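Local coordinates for TraI domain-containing protein (Salmonella typhi, PDB 2IPQ) that is of unknown function, this chain being the C-terminal, helix-turn-helix-clan domain of a protein probably related to the conjugal transfer nickase/helicase TraI, at residues W14-D17 against G18-G22; F48-F51 against L52-H55. All coordinates share one frame; numbering follows the deposited sequence.

Interaction 1 of 2, residues W14-D17 against G18-G22; sequences WLRD and GLREG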
loop_
_atom_site.group_PDB
_atom_site.type_symbol
_atom_site.label_atom_id
_atom_site.label_comp_id
_atom_site.label_asym_id
_atom_site.label_seq_id
_atom_site.Cartn_x
_atom_site.Cartn_y
_atom_site.Cartn_z
ATOM N N TRP A 14 -1.155 -9.777 7.190
ATOM C CA TRP A 14 -0.166 -10.089 6.151
ATOM C C TRP A 14 0.621 -8.850 5.700
ATOM O O TRP A 14 1.849 -8.889 5.557
ATOM C CB TRP A 14 -0.864 -10.762 4.955
ATOM C CG TRP A 14 -0.040 -10.803 3.660
ATOM C CD1 TRP A 14 0.820 -11.789 3.256
ATOM C CD2 TRP A 14 -0.023 -9.807 2.630
ATOM N NE1 TRP A 14 1.378 -11.463 2.035
ATOM C CE2 TRP A 14 0.872 -10.252 1.629
ATOM C CE3 TRP A 14 -0.685 -8.577 2.454
ATOM C CZ2 TRP A 14 1.124 -9.512 0.464
ATOM C CZ3 TRP A 14 -0.430 -7.844 1.303
ATOM C CH2 TRP A 14 0.469 -8.321 0.317
ATOM N N LEU A 15 -0.086 -7.757 5.454
ATOM C CA LEU A 15 0.536 -6.511 4.962
ATOM C C LEU A 15 1.441 -5.924 6.043
ATOM O O LEU A 15 2.599 -5.549 5.803
ATOM C CB LEU A 15 -0.559 -5.465 4.664
ATOM C CG LEU A 15 -0.285 -4.182 3.854
ATOM C CD1 LEU A 15 -0.229 -2.978 4.720
ATOM C CD2 LEU A 15 0.922 -4.258 2.896
ATOM N N ARG A 16 0.897 -5.824 7.235
ATOM C CA ARG A 16 1.579 -5.145 8.320
ATOM C C ARG A 16 2.819 -5.925 8.789
ATOM O O ARG A 16 3.918 -5.364 8.906
ATOM C CB ARG A 16 0.605 -4.920 9.459
ATOM C CG ARG A 16 1.056 -3.935 10.473
ATOM C CD ARG A 16 1.203 -4.616 11.795
ATOM N NE ARG A 16 -0.063 -4.948 12.449
ATOM C CZ ARG A 16 -0.407 -6.178 12.843
ATOM N NH1 ARG A 16 -1.582 -6.405 13.445
ATOM N NH2 ARG A 16 0.420 -7.186 12.634
ATOM N N ASP A 17 2.644 -7.217 9.046
ATOM C CA ASP A 17 3.763 -8.033 9.481
ATOM C C ASP A 17 4.743 -8.295 8.338
ATOM O O ASP A 17 5.916 -8.533 8.563
ATOM C CB ASP A 17 3.268 -9.335 10.135
ATOM C CG ASP A 17 2.443 -9.084 11.427
ATOM O OD1 ASP A 17 2.358 -7.924 11.886
ATOM O OD2 ASP A 17 1.879 -10.047 12.000
ATOM N N GLY A 18 4.261 -8.240 7.102
ATOM C CA GLY A 18 5.149 -8.381 5.958
ATOM C C GLY A 18 6.061 -7.184 5.730
ATOM O O GLY A 18 7.226 -7.351 5.374
ATOM N N LEU A 19 5.530 -5.977 5.930
ATOM C CA LEU A 19 6.323 -4.760 5.819
ATOM C C LEU A 19 7.281 -4.623 6.980
ATOM O O LEU A 19 8.434 -4.250 6.786
ATOM C CB LEU A 19 5.409 -3.533 5.778
ATOM C CG LEU A 19 4.654 -3.403 4.458
ATOM C CD1 LEU A 19 3.705 -2.221 4.485
ATOM C CD2 LEU A 19 5.690 -3.271 3.348
ATOM N N ARG A 20 6.794 -4.924 8.185
ATOM C CA ARG A 20 7.628 -5.018 9.399
ATOM C C ARG A 20 8.800 -6.015 9.365
ATOM O O ARG A 20 9.832 -5.781 10.003
ATOM C CB ARG A 20 6.771 -5.354 10.610
ATOM C CG ARG A 20 5.975 -4.208 11.100
ATOM C CD ARG A 20 5.624 -4.373 12.563
ATOM N NE ARG A 20 4.286 -3.855 12.810
ATOM C CZ ARG A 20 3.831 -3.505 14.008
ATOM N NH1 ARG A 20 4.630 -3.624 15.058
ATOM N NH2 ARG A 20 2.588 -3.037 14.156
ATOM N N GLU A 21 8.644 -7.126 8.656
ATOM C CA GLU A 21 9.721 -8.105 8.569
ATOM C C GLU A 21 10.513 -7.953 7.289
ATOM O O GLU A 21 11.382 -8.773 6.989
ATOM C CB GLU A 21 9.184 -9.522 8.686
ATOM C CG GLU A 21 8.426 -9.803 9.996
ATOM C CD GLU A 21 9.299 -9.634 11.245
ATOM O OE1 GLU A 21 10.377 -10.270 11.326
ATOM O OE2 GLU A 21 8.891 -8.859 12.146
ATOM N N GLY A 22 10.220 -6.898 6.529
ATOM C CA GLY A 22 10.897 -6.680 5.245
ATOM C C GLY A 22 10.636 -7.820 4.279
ATOM O O GLY A 22 11.509 -8.204 3.537
#

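Interaction 2 of 2, residues F48-F51 against L52-H55; sequences FFLF and LKSH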
loop_
_atom_site.group_PDB
_atom_site.type_symbol
_atom_site.label_atom_id
_atom_site.label_comp_id
_atom_site.label_asym_id
_atom_site.label_seq_id
_atom_site.Cartn_x
_atom_site.Cartn_y
_atom_site.Cartn_z
ATOM N N PHE A 48 -3.610 -6.137 -3.474
ATOM C CA PHE A 48 -4.555 -7.212 -3.211
ATOM C C PHE A 48 -4.236 -8.442 -4.048
ATOM O O PHE A 48 -4.347 -9.567 -3.580
ATOM C CB PHE A 48 -5.968 -6.732 -3.473
ATOM C CG PHE A 48 -6.418 -5.650 -2.523
ATOM C CD1 PHE A 48 -6.442 -5.882 -1.152
ATOM C CD2 PHE A 48 -6.823 -4.415 -3.004
ATOM C CE1 PHE A 48 -6.856 -4.890 -0.265
ATOM C CE2 PHE A 48 -7.232 -3.416 -2.144
ATOM C CZ PHE A 48 -7.254 -3.642 -0.762
ATOM N N PHE A 49 -3.833 -8.230 -5.292
ATOM C CA PHE A 49 -3.381 -9.332 -6.137
ATOM C C PHE A 49 -2.154 -10.018 -5.536
ATOM O O PHE A 49 -2.012 -11.234 -5.621
ATOM C CB PHE A 49 -3.040 -8.817 -7.533
ATOM C CG PHE A 49 -4.235 -8.536 -8.379
ATOM C CD1 PHE A 49 -5.406 -9.250 -8.206
ATOM C CD2 PHE A 49 -4.185 -7.560 -9.363
ATOM C CE1 PHE A 49 -6.520 -8.999 -8.991
ATOM C CE2 PHE A 49 -5.304 -7.299 -10.165
ATOM C CZ PHE A 49 -6.469 -8.021 -9.968
ATOM N N LEU A 50 -1.265 -9.224 -4.937
ATOM C CA LEU A 50 -0.088 -9.772 -4.277
ATOM C C LEU A 50 -0.437 -10.602 -3.029
ATOM O O LEU A 50 0.141 -11.652 -2.826
ATOM C CB LEU A 50 0.894 -8.644 -3.938
ATOM C CG LEU A 50 2.226 -9.050 -3.304
ATOM C CD1 LEU A 50 3.074 -10.047 -4.169
ATOM C CD2 LEU A 50 3.058 -7.808 -2.874
ATOM N N PHE A 51 -1.375 -10.123 -2.209
ATOM C CA PHE A 51 -1.983 -10.909 -1.115
ATOM C C PHE A 51 -2.511 -12.223 -1.640
ATOM O O PHE A 51 -2.133 -13.292 -1.169
ATOM C CB PHE A 51 -3.154 -10.137 -0.463
ATOM C CG PHE A 51 -3.952 -10.953 0.545
ATOM C CD1 PHE A 51 -3.466 -11.174 1.833
ATOM C CD2 PHE A 51 -5.181 -11.512 0.196
ATOM C CE1 PHE A 51 -4.195 -11.922 2.756
ATOM C CE2 PHE A 51 -5.928 -12.276 1.120
ATOM C CZ PHE A 51 -5.431 -12.473 2.399
ATOM N N LEU A 52 -3.395 -12.121 -2.626
ATOM C CA LEU A 52 -4.055 -13.255 -3.214
ATOM C C LEU A 52 -3.044 -14.308 -3.672
ATOM O O LEU A 52 -3.300 -15.498 -3.625
ATOM C CB LEU A 52 -4.921 -12.783 -4.388
ATOM C CG LEU A 52 -6.441 -12.646 -4.200
ATOM C CD1 LEU A 52 -6.917 -12.858 -2.755
ATOM C CD2 LEU A 52 -7.012 -11.365 -4.807
ATOM N N LYS A 53 -1.887 -13.851 -4.117
ATOM C CA LYS A 53 -0.898 -14.726 -4.720
ATOM C C LYS A 53 -0.254 -15.600 -3.644
ATOM O O LYS A 53 0.212 -16.700 -3.934
ATOM C CB LYS A 53 0.145 -13.891 -5.487
ATOM C CG LYS A 53 1.426 -14.619 -5.883
ATOM C CD LYS A 53 2.117 -13.938 -7.078
ATOM C CE LYS A 53 2.435 -12.461 -6.802
ATOM N NZ LYS A 53 3.901 -12.179 -6.602
ATOM N N SER A 54 -0.235 -15.116 -2.401
ATOM C CA SER A 54 0.312 -15.916 -1.302
ATOM C C SER A 54 -0.751 -16.653 -0.510
ATOM O O SER A 54 -0.428 -17.550 0.250
ATOM C CB SER A 54 1.175 -15.075 -0.362
ATOM O OG SER A 54 0.395 -14.146 0.361
ATOM N N HIS A 55 -2.013 -16.266 -0.692
ATOM C CA HIS A 55 -3.135 -16.817 0.071
ATOM C C HIS A 55 -4.221 -17.310 -0.862
ATOM O O HIS A 55 -5.329 -16.774 -0.860
ATOM C CB HIS A 55 -3.725 -15.761 1.013
ATOM C CG HIS A 55 -2.873 -15.485 2.212
ATOM N ND1 HIS A 55 -2.090 -14.359 2.324
ATOM C CD2 HIS A 55 -2.669 -16.201 3.344
ATOM C CE1 HIS A 55 -1.446 -14.384 3.478
ATOM N NE2 HIS A 55 -1.777 -15.492 4.116
#

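Interaction 1 of 2, residues W14-D17 against G18-G22
W14 and G18, L15 and L19, R16 and R20, D17 and E21 are joined by four successive i to i+4 backbone hydrogen bonds, the last full turns of helix 4-20. The two in the middle are the straighter, 156° at hydrogen for L19 N to L15 O and 166° for R20 N to R16 O. At the end the bond from E21 N to D17 O bends to 136°, where E21 leaves helical torsions. On the buried side L15 meets L19: L15 CD2 lies 3.8 Å from L19 CD1, and L19 CG also rests 3.3 Å from L15 O. I118 of helix 115-118 touches both leucines, while I24 and Y119 add contacts to L19. On another side R16 and R20 extend together from the helix, with their guanidinium planes nearly perpendicular. R16 CG stands anti to the backbone N, beside the carbonyl carbon, which leads R16 CD to the guanidinium of R20. R20 NH2 comes 3.2 Å from R16 CD and 3.7 Å from R16 NE, so two positive groups are close. D17 CG sits at the edge of the R16 guanidinium, in its plane, but the pairing is doubtful in detail, since R16 NH2 to D17 OD1 is modelled at only 2.2 Å. D17 OD1 is also an opposite charge 4.6 Å from R20 NE, with no N-H aimed at it, and may partly offset the paired arginines. G22, with positive phi and its N bonded to L19 O, is the C-prime residue of a Schellman motif, which terminates helix 4-20.

Interaction 2 of 2, residues F48-F51 against L52-H55
F51 packs against both L52 and H55, and these contacts lie on the later part of helix 46-54. H55 CB sits over one face of the F51 ring, 4.2 Å from its centroid and offset toward the rim, in a CH-pi contact. The imidazole is tilted only 28° from the phenyl plane but displaced along it, leaving little overlap at a centroid separation of 4.6 Å; H55 ND1 approaches F51 CE1 to 3.2 Å. L52 comes to the F51 ring by one branch, L52 CD1, which meets F51 CD2 at 3.7 Å. The other branch turns back along the helix, where L52 CD2 lies 3.4 Å from F48 O and at the edge of the F49 ring, near that ring's plane. The F48 carbonyl also receives the straight backbone bond from L52 N (170°). One residue on, K53 N makes two weak bonds, to F49 O and L50 O, while the bent K53 chain crosses that of L50 and brings K53 NZ 3.3 Å from the L50 CD1 methyl. F51 O is gripped by S54 N at 2.9 Å, well above the carbonyl plane, and by S54 OG at 3.1 Å, closer to that plane; H55 N adds a weak third bond. The hydroxyl reaches this oxygen because S54 OG stands between the backbone N and carbonyl carbon (chi1 68°). The backbone thus pairs an i to i+3 bond, S54 N to F51 O, with a weak i to i+4 bond from H55 N. F51 and H55, through W14 and L10, and F48, through F11, join this segment to the N-terminal helix 4-20, a helix-helix packing within the putative TraI C-terminal domain.

How the interactions relate
W14 ties the two interactions together: it belongs to interaction 1, yet its indole is directed into interaction 2, whose centre is about 14 Å away from that of interaction 1. The pyrrole edge reaches the S54-H55 region, with W14 NE1 3.3 Å from S54 OG and W14 CD1 3.5 Å from H55 CE1. The six-membered part lies against the preceding turn, where W14 CH2 approaches F51 N to 3.6 Å and W14 CZ2 is 4.0 Å from L50 CG. The F51 and W14 rings meet edge-to-face. One indole thus joins the later part of helix 4-20 to the C-terminal part of helix 46-54, within a single chain.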